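Local structure of peptidase S8 and S53, subtilisin, kexin, sedolisin (Mycobacterium smegmatis, 4KG7) at residues 23-28 / 141-146; 39-44 / 301-306; 60-65 / 332-337; 181-186 / 246-251. The protein is a subtilisin-like serine endopeptidase of the mycosin group (MycP3), associated with the ESX-3 type VII secretion system, where it probably cleaves peptide bonds by a charge-relay mechanism. One frame throughout, in Å; residues are numbered along the deposited sequence.

Interaction 1 (23-28 / 141-146); sequences AQPMMQ and APRTPG
A two-stranded antiparallel sheet on the surface of the subtilase fold joins Met26 and Met27 of the N-terminal region to Ala141 and Pro142, and shows how a short ribbon can be extended by side chains and water. Met27 and Ala141 form the hydrogen-bonded pair: Met27 N donates to Ala141 O at 2.8 Å, and Ala141 N donates to Met27 O at 3.0 Å. Met26 and Pro142 make the next, non-hydrogen-bonded pair, and on its far side Arg143 N donates to Pro25 O at 2.9 Å.

Side chains close over this backbone core. Met26 carries CG beside its own backbone N (chi1 -54°) and bends again at the next two torsions, which lays SD against Pro142 N (3.7 Å) and CE over the Ala141-Pro142 peptide, with CE 4.0 Å from Pro142 CD. Arg143 reaches back over Pro25, whose CB lies 3.5 Å above one guanidinium face, displaced toward the rim. Gln24, extended beyond CG, slants across the ring of Pro142, its NE2 3.6 Å from Pro142 CB. The amide oxygen of Gln24 serves as the relay to the Thr144 backbone: OE1 accepts from two waters, one of which also donates to Pro25 O and accepts from Thr144 N, while the other donates to Thr144 O at 2.9 Å.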
loop_
_atom_site.group_PDB
_atom_site.type_symbol
_atom_site.label_atom_id
_atom_site.label_comp_id
_atom_site.label_asym_id
_atom_site.label_seq_id
_atom_site.Cartn_x
_atom_site.Cartn_y
_atom_site.Cartn_z
ATOM N N ALA A 23 -21.042 5.944 0.376
ATOM C CA ALA A 23 -21.973 6.610 -0.526
ATOM C C ALA A 23 -23.399 6.129 -0.292
ATOM O O ALA A 23 -24.354 6.877 -0.522
ATOM C CB ALA A 23 -21.551 6.395 -1.966
ATOM N N GLN A 24 -23.533 4.871 0.143
ATOM C CA GLN A 24 -24.813 4.307 0.586
ATOM C C GLN A 24 -24.580 3.428 1.801
ATOM O O GLN A 24 -23.452 2.989 2.055
ATOM C CB GLN A 24 -25.525 3.515 -0.519
ATOM C CG GLN A 24 -24.767 2.342 -1.081
ATOM C CD GLN A 24 -25.546 1.569 -2.145
ATOM O OE1 GLN A 24 -26.766 1.408 -2.068
ATOM N NE2 GLN A 24 -24.822 1.076 -3.146
ATOM N N PRO A 25 -25.631 3.203 2.581
ATOM C CA PRO A 25 -25.474 2.365 3.768
ATOM C C PRO A 25 -24.935 0.974 3.447
ATOM O O PRO A 25 -25.313 0.385 2.440
ATOM C CB PRO A 25 -26.886 2.324 4.333
ATOM C CG PRO A 25 -27.492 3.630 3.906
ATOM C CD PRO A 25 -26.984 3.794 2.505
ATOM N N MET A 26 -24.040 0.482 4.305
ATOM C CA MET A 26 -23.372 -0.808 4.127
ATOM C C MET A 26 -23.795 -1.747 5.245
ATOM O O MET A 26 -24.195 -1.303 6.331
ATOM C CB MET A 26 -21.850 -0.620 4.162
ATOM C CG MET A 26 -21.343 0.412 3.167
ATOM S SD MET A 26 -21.578 -0.113 1.458
ATOM C CE MET A 26 -20.153 -1.185 1.282
ATOM N N MET A 27 -23.725 -3.042 4.972
ATOM C CA MET A 27 -24.023 -4.062 5.981
ATOM C C MET A 27 -22.902 -5.076 5.976
ATOM O O MET A 27 -22.311 -5.350 4.945
ATOM C CB MET A 27 -25.398 -4.731 5.743
ATOM C CG MET A 27 -25.429 -5.917 4.786
ATOM S SD MET A 27 -27.097 -6.588 4.500
ATOM C CE MET A 27 -27.175 -7.841 5.787
ATOM N N GLN A 28 -22.616 -5.639 7.145
ATOM C CA GLN A 28 -21.573 -6.650 7.250
ATOM C C GLN A 28 -22.136 -7.980 6.745
ATOM O O GLN A 28 -23.178 -8.408 7.222
ATOM C CB GLN A 28 -21.100 -6.763 8.696
ATOM C CG GLN A 28 -19.864 -7.634 8.828
ATOM C CD GLN A 28 -19.313 -7.676 10.228
ATOM O OE1 GLN A 28 -19.563 -6.787 11.056
ATOM N NE2 GLN A 28 -18.540 -8.716 10.502
ATOM N N ALA A 141 -20.910 -5.071 2.285
ATOM C CA ALA A 141 -21.521 -4.785 1.000
ATOM C C ALA A 141 -22.661 -3.805 1.230
ATOM O O ALA A 141 -23.113 -3.635 2.355
ATOM C CB ALA A 141 -22.051 -6.065 0.389
ATOM N N PRO A 142 -23.147 -3.170 0.157
ATOM C CA PRO A 142 -24.322 -2.320 0.293
ATOM C C PRO A 142 -25.508 -3.042 0.927
ATOM O O PRO A 142 -25.774 -4.214 0.626
ATOM C CB PRO A 142 -24.636 -1.947 -1.150
ATOM C CG PRO A 142 -23.330 -1.976 -1.835
ATOM C CD PRO A 142 -22.597 -3.127 -1.215
ATOM N N ARG A 143 -26.219 -2.338 1.791
ATOM C CA ARG A 143 -27.388 -2.892 2.443
ATOM C C ARG A 143 -28.450 -3.245 1.388
ATOM O O ARG A 143 -29.089 -4.308 1.456
ATOM C CB ARG A 143 -27.929 -1.877 3.449
ATOM C CG ARG A 143 -28.880 -2.444 4.476
ATOM C CD ARG A 143 -29.352 -1.350 5.418
ATOM N NE ARG A 143 -30.159 -0.370 4.694
ATOM C CZ ARG A 143 -30.322 0.909 5.045
ATOM N NH1 ARG A 143 -29.746 1.396 6.141
ATOM N NH2 ARG A 143 -31.072 1.700 4.290
ATOM N N THR A 144 -28.640 -2.352 0.417
ATOM C CA THR A 144 -29.573 -2.609 -0.683
ATOM C C THR A 144 -28.879 -3.570 -1.660
ATOM O O THR A 144 -27.796 -3.244 -2.169
ATOM C CB THR A 144 -29.990 -1.299 -1.373
ATOM O OG1 THR A 144 -30.667 -0.466 -0.418
ATOM C CG2 THR A 144 -30.926 -1.585 -2.557
ATOM N N PRO A 145 -29.449 -4.775 -1.865
ATOM C CA PRO A 145 -28.783 -5.821 -2.655
ATOM C C PRO A 145 -28.994 -5.613 -4.150
ATOM O O PRO A 145 -29.711 -6.376 -4.796
ATOM C CB PRO A 145 -29.458 -7.110 -2.167
ATOM C CG PRO A 145 -30.820 -6.676 -1.789
ATOM C CD PRO A 145 -30.702 -5.275 -1.260
ATOM N N GLY A 146 -28.367 -4.564 -4.669
ATOM C CA GLY A 146 -28.496 -4.180 -6.068
ATOM C C GLY A 146 -27.385 -4.785 -6.896
ATOM O O GLY A 146 -26.785 -5.792 -6.507
HETATM O O HOH W 1 -27.439 0.510 0.579
HETATM O O HOH W 2 -27.204 -0.912 -3.735
#

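Interaction 2 (39-44 / 301-306); sequences PGTDPG and LSNALP
Thr41 and Asn303 approach from opposite directions and meet through a single polar bond, an example of one amide tying a loop to a strand by both its ends. Asn303 ND2 donates to Thr41 OG1 at 2.9 Å with an N-H...O angle of 174°, and the hydroxyl oxygen lies practically in the amide plane. Asn303 holds CG between its backbone N and carbonyl carbon (chi1 67°), a placing that sends the amide out to the loop. The other end of the amide is engaged as well, OD1 accepting from Leu38 N, while Thr41 OG1 is bonded to Leu38 O; together these fix the rotation of both groups.

The side chains of Pro43 and Asn303 cross at about a right angle, with Pro43 CG 3.9 Å from Asn303 ND2. Pro43 CB also meets Leu301 CB at 4.2 Å, and Leu301 CD1 extends to Pro43 O at 3.5 Å and to Gly44 CA.

The contact lies at the surface, where the loop leading to helix 48-53 runs roughly antiparallel alongside the start of strand 301-306, the middle strand of a three-stranded antiparallel sheet between 292-293 and 312-314. Asn303 and Ala304 both face Ser36 there in a classic beta bulge, and Pro39 and Ala304 rest on Leu312.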
loop_
_atom_site.group_PDB
_atom_site.type_symbol
_atom_site.label_atom_id
_atom_site.label_comp_id
_atom_site.label_asym_id
_atom_site.label_seq_id
_atom_site.Cartn_x
_atom_site.Cartn_y
_atom_site.Cartn_z
ATOM N N PRO A 39 1.094 -22.553 12.546
ATOM C CA PRO A 39 1.780 -23.559 13.314
ATOM C C PRO A 39 3.112 -23.998 12.701
ATOM O O PRO A 39 3.251 -24.077 11.474
ATOM C CB PRO A 39 0.771 -24.708 13.363
ATOM C CG PRO A 39 -0.552 -24.020 13.313
ATOM C CD PRO A 39 -0.334 -22.882 12.374
ATOM N N GLY A 40 4.101 -24.202 13.563
ATOM C CA GLY A 40 5.410 -24.598 13.099
ATOM C C GLY A 40 6.343 -23.455 12.802
ATOM O O GLY A 40 7.502 -23.687 12.442
ATOM N N THR A 41 5.861 -22.228 12.942
ATOM C CA THR A 41 6.698 -21.053 12.728
ATOM C C THR A 41 7.046 -20.412 14.060
ATOM O O THR A 41 6.410 -20.663 15.081
ATOM C CB THR A 41 6.008 -19.989 11.841
ATOM O OG1 THR A 41 4.846 -19.477 12.503
ATOM C CG2 THR A 41 5.637 -20.557 10.477
ATOM N N ASP A 42 8.048 -19.536 14.005
ATOM C CA ASP A 42 8.453 -18.734 15.136
ATOM C C ASP A 42 8.388 -17.269 14.680
ATOM O O ASP A 42 9.373 -16.727 14.151
ATOM C CB ASP A 42 9.868 -19.102 15.565
ATOM C CG ASP A 42 10.356 -18.266 16.717
ATOM O OD1 ASP A 42 9.535 -17.528 17.319
ATOM O OD2 ASP A 42 11.569 -18.330 16.990
ATOM N N PRO A 43 7.207 -16.637 14.858
ATOM C CA PRO A 43 7.082 -15.247 14.397
ATOM C C PRO A 43 7.961 -14.278 15.144
ATOM O O PRO A 43 8.174 -13.183 14.645
ATOM C CB PRO A 43 5.617 -14.888 14.670
ATOM C CG PRO A 43 4.941 -16.146 15.022
ATOM C CD PRO A 43 5.952 -17.155 15.424
ATOM N N GLY A 44 8.429 -14.670 16.332
ATOM C CA GLY A 44 9.276 -13.803 17.175
ATOM C C GLY A 44 10.710 -13.696 16.704
ATOM O O GLY A 44 11.428 -12.783 17.114
ATOM N N LEU A 301 2.110 -10.671 17.746
ATOM C CA LEU A 301 2.577 -10.957 16.390
ATOM C C LEU A 301 1.766 -12.041 15.698
ATOM O O LEU A 301 1.302 -12.995 16.331
ATOM C CB LEU A 301 4.043 -11.370 16.399
ATOM C CG LEU A 301 5.040 -10.399 17.016
ATOM C CD1 LEU A 301 6.434 -10.970 16.785
ATOM C CD2 LEU A 301 4.945 -9.030 16.384
ATOM N N SER A 302 1.578 -11.862 14.392
ATOM C CA SER A 302 0.890 -12.869 13.560
ATOM C C SER A 302 1.517 -12.961 12.188
ATOM O O SER A 302 2.258 -12.084 11.745
ATOM C CB SER A 302 -0.594 -12.533 13.405
ATOM O OG SER A 302 -0.678 -11.252 12.811
ATOM N N ASN A 303 1.249 -14.060 11.515
ATOM C CA ASN A 303 1.880 -14.364 10.240
ATOM C C ASN A 303 1.030 -15.258 9.353
ATOM O O ASN A 303 1.543 -15.945 8.491
ATOM C CB ASN A 303 3.287 -14.923 10.454
ATOM C CG ASN A 303 3.296 -16.282 11.134
ATOM O OD1 ASN A 303 2.285 -16.731 11.627
ATOM N ND2 ASN A 303 4.456 -16.896 11.211
ATOM N N ALA A 304 -0.281 -15.263 9.577
ATOM C CA ALA A 304 -1.173 -16.123 8.797
ATOM C C ALA A 304 -2.596 -15.626 8.793
ATOM O O ALA A 304 -3.014 -14.914 9.697
ATOM C CB ALA A 304 -1.144 -17.557 9.307
ATOM N N LEU A 305 -3.328 -16.081 7.782
ATOM C CA LEU A 305 -4.771 -15.899 7.639
ATOM C C LEU A 305 -5.413 -17.181 7.204
ATOM O O LEU A 305 -4.771 -17.988 6.567
ATOM C CB LEU A 305 -5.064 -14.942 6.506
ATOM C CG LEU A 305 -4.952 -13.502 6.848
ATOM C CD1 LEU A 305 -4.802 -12.704 5.555
ATOM C CD2 LEU A 305 -6.198 -13.102 7.611
ATOM N N PRO A 306 -6.721 -17.320 7.446
ATOM C CA PRO A 306 -7.454 -18.478 6.970
ATOM C C PRO A 306 -7.692 -18.456 5.458
ATOM O O PRO A 306 -7.981 -17.402 4.897
ATOM C CB PRO A 306 -8.779 -18.415 7.758
ATOM C CG PRO A 306 -8.873 -17.049 8.324
ATOM C CD PRO A 306 -7.557 -16.360 8.194
#

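Interaction 3 (60-65 / 332-337); sequences QHSRGA and VRSKFP
Lys335 lays its extended side chain alongside that of His61, the two pointing the same way, with Lys335 CD 4.1 Å from His61 CB. The ammonium group arrives obliquely to the imidazole, and NZ makes a weak hydrogen bond to His61 ND1 at 3.4 Å. A water bonded to both atoms, 2.7 Å from His61 ND1, bridges the pair. The stronger partner of Lys335 NZ is Leu374 O in helix 370-375, against which His61 also packs.

One residue earlier, near the C-terminal end of helix 318-335, Ser334 meets the loop that leads to strand 68-73. Its OG, swung opposite the backbone N (chi1 179°), donates to Ala65 O at 2.7 Å, in the carbonyl plane and on a lone pair; Gln67 NE2 binds the same oxygen. Ser334 CB lies 3.5 Å from Ser62 OG, which takes Gly64 N in an ST turn and is also bonded to Leu331 O of the helix.

Polar groups thus dominate this interface. The Ser62 hydroxyl shapes the loop and ties it to Leu331 O, and the Ser334 hydroxyl fastens the helix to Ala65, whereas the lysine, shared between a carbonyl, a water and a ring nitrogen, would be expected to disfavour protonation of His61 ND1.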
loop_
_atom_site.group_PDB
_atom_site.type_symbol
_atom_site.label_atom_id
_atom_site.label_comp_id
_atom_site.label_asym_id
_atom_site.label_seq_id
_atom_site.Cartn_x
_atom_site.Cartn_y
_atom_site.Cartn_z
ATOM N N GLN A 60 20.123 3.517 12.383
ATOM C CA GLN A 60 21.233 4.366 12.747
ATOM C C GLN A 60 21.182 5.726 12.065
ATOM O O GLN A 60 21.864 6.653 12.496
ATOM C CB GLN A 60 22.565 3.663 12.453
ATOM C CG GLN A 60 22.778 2.497 13.405
ATOM C CD GLN A 60 22.752 2.970 14.855
ATOM O OE1 GLN A 60 23.467 3.902 15.214
ATOM N NE2 GLN A 60 21.882 2.381 15.667
ATOM N N HIS A 61 20.351 5.861 11.029
ATOM C CA HIS A 61 20.135 7.135 10.355
ATOM C C HIS A 61 18.808 7.790 10.703
ATOM O O HIS A 61 18.734 9.008 10.820
ATOM C CB HIS A 61 20.239 6.938 8.834
ATOM C CG HIS A 61 21.587 6.460 8.395
ATOM N ND1 HIS A 61 22.648 7.316 8.209
ATOM C CD2 HIS A 61 22.061 5.215 8.149
ATOM C CE1 HIS A 61 23.721 6.620 7.876
ATOM N NE2 HIS A 61 23.389 5.346 7.809
ATOM N N SER A 62 17.769 6.990 10.888
ATOM C CA SER A 62 16.424 7.515 11.086
ATOM C C SER A 62 15.500 6.426 11.619
ATOM O O SER A 62 15.657 5.251 11.272
ATOM C CB SER A 62 15.872 8.050 9.768
ATOM O OG SER A 62 14.573 8.565 9.958
ATOM N N ARG A 63 14.530 6.836 12.439
ATOM C CA ARG A 63 13.441 5.958 12.883
ATOM C C ARG A 63 12.052 6.532 12.504
ATOM O O ARG A 63 11.027 6.021 12.938
ATOM C CB ARG A 63 13.538 5.701 14.378
ATOM C CG ARG A 63 14.685 4.744 14.677
ATOM C CD ARG A 63 14.925 4.565 16.147
ATOM N NE ARG A 63 13.899 3.822 16.848
ATOM C CZ ARG A 63 13.645 2.512 16.727
ATOM N NH1 ARG A 63 14.271 1.742 15.830
ATOM N NH2 ARG A 63 12.711 1.974 17.503
ATOM N N GLY A 64 12.045 7.609 11.716
ATOM C CA GLY A 64 10.810 8.161 11.197
ATOM C C GLY A 64 10.209 9.272 12.058
ATOM O O GLY A 64 9.060 9.628 11.871
ATOM N N ALA A 65 10.973 9.815 13.009
ATOM C CA ALA A 65 10.450 10.868 13.873
ATOM C C ALA A 65 9.893 12.046 13.077
ATOM O O ALA A 65 10.459 12.473 12.074
ATOM C CB ALA A 65 11.522 11.354 14.831
ATOM N N VAL A 332 13.158 8.346 5.210
ATOM C CA VAL A 332 13.843 9.297 4.326
ATOM C C VAL A 332 13.332 10.714 4.592
ATOM O O VAL A 332 14.113 11.652 4.663
ATOM C CB VAL A 332 13.682 8.894 2.840
ATOM C CG1 VAL A 332 14.133 10.013 1.912
ATOM C CG2 VAL A 332 14.485 7.626 2.561
ATOM N N ARG A 333 12.011 10.880 4.722
ATOM C CA ARG A 333 11.476 12.223 4.976
ATOM C C ARG A 333 11.848 12.769 6.334
ATOM O O ARG A 333 11.985 13.991 6.474
ATOM C CB ARG A 333 9.961 12.272 4.783
ATOM C CG ARG A 333 9.496 11.790 3.424
ATOM C CD ARG A 333 8.218 12.481 3.018
ATOM N NE ARG A 333 8.497 13.799 2.462
ATOM C CZ ARG A 333 7.598 14.526 1.804
ATOM N NH1 ARG A 333 6.338 14.134 1.732
ATOM N NH2 ARG A 333 7.947 15.675 1.268
ATOM N N SER A 334 12.044 11.905 7.328
ATOM C CA SER A 334 12.500 12.352 8.631
ATOM C C SER A 334 13.951 12.820 8.570
ATOM O O SER A 334 14.289 13.846 9.137
ATOM C CB SER A 334 12.355 11.235 9.663
ATOM O OG SER A 334 12.812 11.618 10.941
ATOM N N LYS A 335 14.801 12.066 7.895
ATOM C CA LYS A 335 16.218 12.421 7.800
ATOM C C LYS A 335 16.436 13.646 6.933
ATOM O O LYS A 335 17.296 14.498 7.247
ATOM C CB LYS A 335 17.061 11.264 7.280
ATOM C CG LYS A 335 18.512 11.693 7.166
ATOM C CD LYS A 335 19.510 10.576 7.080
ATOM C CE LYS A 335 20.896 11.173 6.977
ATOM N NZ LYS A 335 21.913 10.179 6.562
ATOM N N PHE A 336 15.645 13.745 5.863
ATOM C CA PHE A 336 15.777 14.841 4.905
ATOM C C PHE A 336 14.429 15.552 4.790
ATOM O O PHE A 336 13.712 15.407 3.802
ATOM C CB PHE A 336 16.204 14.305 3.549
ATOM C CG PHE A 336 17.487 13.536 3.559
ATOM C CD1 PHE A 336 18.697 14.177 3.688
ATOM C CD2 PHE A 336 17.478 12.170 3.386
ATOM C CE1 PHE A 336 19.883 13.445 3.702
ATOM C CE2 PHE A 336 18.647 11.446 3.364
ATOM C CZ PHE A 336 19.847 12.080 3.513
ATOM N N PRO A 337 14.078 16.339 5.811
ATOM C CA PRO A 337 12.714 16.902 5.897
ATOM C C PRO A 337 12.366 17.999 4.902
ATOM O O PRO A 337 11.190 18.294 4.729
ATOM C CB PRO A 337 12.633 17.430 7.333
ATOM C CG PRO A 337 14.030 17.692 7.678
ATOM C CD PRO A 337 14.873 16.660 7.017
HETATM O O HOH W 3 23.090 9.803 9.290
#

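Interaction 4 (181-186 / 246-251); sequences VTCLPA and VTSVSI
Ile251 spans two residues of the strand opposite, and its path illustrates how a beta ribbon fills one of its faces. From CB, 3.3 Å from Thr182 O, the chain continues through CG1 to CD1; both stay beside that oxygen, with CD1 3.8 Å from Thr182 O, and CD1 also reaches Leu184 CD1 at 4.2 Å. The first torsion keeps CG1 beside the backbone N (chi1 -55°), directing the branch along the ribbon toward Leu184, whose side chain it crosses at a slant. Thr182, Leu184, Val249 and Ile251 share this face.

The backbone beneath is an antiparallel ladder. Thr182 pairs with Ile251, and Leu184 with Val249, each through two reciprocal hydrogen bonds; Ile251 N to Thr182 O measures 2.8 Å, while Thr182 N to Ile251 O is longer at 3.3 Å. Past the strand end, Ala186 N donates to Thr247 O at 2.9 Å. Between the rungs Cys183 CA makes a close C-H...O contact of 3.0 Å with Val249 O.

The face bearing Cys183, Pro185, Ser248 and Ser250 is tied to neighbouring loops: Cys183 forms a disulfide with Cys227, Ser248 OG bonds to Glu228 N, and Ser250 OG to Ala214 O. Val181, at the start of the ribbon, has its side chain about 6 Å from that of Ser319, the predicted charge-relay serine. Against the opposite face runs helix 150-170, where Thr182 and Leu184 pack on Ala154 and Thr182 OG1 bonds to Asp157, so the two-stranded sheet lies between this helix and the disulfide-linked loop.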
loop_
_atom_site.group_PDB
_atom_site.type_symbol
_atom_site.label_atom_id
_atom_site.label_comp_id
_atom_site.label_asym_id
_atom_site.label_seq_id
_atom_site.Cartn_x
_atom_site.Cartn_y
_atom_site.Cartn_z
ATOM N N VAL A 181 -5.753 -2.942 -3.630
ATOM C CA VAL A 181 -5.675 -2.846 -5.088
ATOM C C VAL A 181 -7.044 -3.149 -5.682
ATOM O O VAL A 181 -7.720 -4.099 -5.264
ATOM C CB VAL A 181 -4.699 -3.913 -5.648
ATOM C CG1 VAL A 181 -4.627 -3.907 -7.165
ATOM C CG2 VAL A 181 -3.315 -3.721 -5.060
ATOM N N THR A 182 -7.427 -2.373 -6.685
ATOM C CA THR A 182 -8.544 -2.679 -7.552
ATOM C C THR A 182 -8.037 -2.777 -8.985
ATOM O O THR A 182 -7.261 -1.927 -9.418
ATOM C CB THR A 182 -9.626 -1.584 -7.462
ATOM O OG1 THR A 182 -10.063 -1.503 -6.098
ATOM C CG2 THR A 182 -10.799 -1.866 -8.401
ATOM N N CYS A 183 -8.475 -3.795 -9.725
ATOM C CA CYS A 183 -8.098 -3.929 -11.114
ATOM C C CYS A 183 -9.331 -3.888 -11.978
ATOM O O CYS A 183 -10.407 -4.314 -11.542
ATOM C CB CYS A 183 -7.352 -5.231 -11.373
ATOM S SG CYS A 183 -5.670 -5.237 -10.655
ATOM N N LEU A 184 -9.182 -3.320 -13.176
ATOM C CA LEU A 184 -10.238 -3.346 -14.181
ATOM C C LEU A 184 -9.669 -3.771 -15.514
ATOM O O LEU A 184 -8.533 -3.466 -15.839
ATOM C CB LEU A 184 -10.860 -1.960 -14.347
ATOM C CG LEU A 184 -11.967 -1.622 -13.342
ATOM C CD1 LEU A 184 -12.449 -0.208 -13.592
ATOM C CD2 LEU A 184 -13.122 -2.601 -13.444
ATOM N N PRO A 185 -10.467 -4.471 -16.315
ATOM C CA PRO A 185 -9.956 -4.761 -17.631
ATOM C C PRO A 185 -9.790 -3.455 -18.418
ATOM O O PRO A 185 -10.546 -2.495 -18.219
ATOM C CB PRO A 185 -11.039 -5.673 -18.240
ATOM C CG PRO A 185 -12.255 -5.406 -17.448
ATOM C CD PRO A 185 -11.802 -5.049 -16.075
ATOM N N ALA A 186 -8.792 -3.423 -19.293
ATOM C CA ALA A 186 -8.444 -2.224 -20.041
ATOM C C ALA A 186 -9.605 -1.772 -20.916
ATOM O O ALA A 186 -9.895 -0.583 -20.963
ATOM C CB ALA A 186 -7.192 -2.457 -20.872
ATOM N N VAL A 246 -1.303 -3.086 -22.268
ATOM C CA VAL A 246 -1.983 -3.347 -20.993
ATOM C C VAL A 246 -3.379 -3.915 -21.205
ATOM O O VAL A 246 -4.143 -3.385 -22.012
ATOM C CB VAL A 246 -2.057 -2.071 -20.141
ATOM C CG1 VAL A 246 -3.014 -2.235 -18.975
ATOM C CG2 VAL A 246 -0.659 -1.763 -19.630
ATOM N N THR A 247 -3.687 -4.995 -20.482
ATOM C CA THR A 247 -5.014 -5.597 -20.487
ATOM C C THR A 247 -5.711 -5.477 -19.127
ATOM O O THR A 247 -6.938 -5.612 -19.067
ATOM C CB THR A 247 -4.953 -7.086 -20.869
ATOM O OG1 THR A 247 -4.165 -7.814 -19.904
ATOM C CG2 THR A 247 -4.385 -7.284 -22.243
ATOM N N SER A 248 -4.930 -5.275 -18.056
ATOM C CA SER A 248 -5.466 -5.241 -16.696
ATOM C C SER A 248 -4.873 -4.037 -15.997
ATOM O O SER A 248 -3.651 -3.961 -15.836
ATOM C CB SER A 248 -5.042 -6.515 -15.970
ATOM O OG SER A 248 -5.541 -6.580 -14.647
ATOM N N VAL A 249 -5.735 -3.099 -15.640
ATOM C CA VAL A 249 -5.324 -1.817 -15.052
ATOM C C VAL A 249 -5.337 -1.924 -13.539
ATOM O O VAL A 249 -6.364 -2.235 -12.960
ATOM C CB VAL A 249 -6.249 -0.678 -15.497
ATOM C CG1 VAL A 249 -5.906 0.634 -14.809
ATOM C CG2 VAL A 249 -6.177 -0.511 -17.015
ATOM N N SER A 250 -4.195 -1.658 -12.925
ATOM C CA SER A 250 -4.090 -1.675 -11.471
ATOM C C SER A 250 -4.254 -0.256 -10.930
ATOM O O SER A 250 -3.539 0.648 -11.336
ATOM C CB SER A 250 -2.736 -2.223 -11.061
ATOM O OG SER A 250 -2.571 -2.197 -9.657
ATOM N N ILE A 251 -5.226 -0.087 -10.047
ATOM C CA ILE A 251 -5.675 1.207 -9.529
ATOM C C ILE A 251 -5.354 1.273 -8.032
ATOM O O ILE A 251 -5.734 0.382 -7.262
ATOM C CB ILE A 251 -7.192 1.374 -9.769
ATOM C CG1 ILE A 251 -7.562 1.185 -11.255
ATOM C CG2 ILE A 251 -7.669 2.726 -9.307
ATOM C CD1 ILE A 251 -8.975 0.705 -11.474
#

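How the interactions relate
The four contacts are spread around one subtilisin-like domain; none touches another and they share no sheet. Interactions 1 and 4 are separate two-stranded antiparallel ribbons, centres 24 Å apart, in series along the chain. Interaction 2 involves strand 301-306 of a three-stranded antiparallel sheet, interaction 3 the end of helix 318-335; the seven-stranded parallel sheet holds none of them. Interactions 1, 2 and 3 interlock, their N-terminal segments and their partners following in the same order. Interaction 4 falls within the spans of 2 and 3. Interactions 1 and 3 lie farthest apart, 42 Å between centres. The N-terminal region is thereby held to widely separated parts of the protease, whereas interaction 4 comes near the predicted active site without touching it.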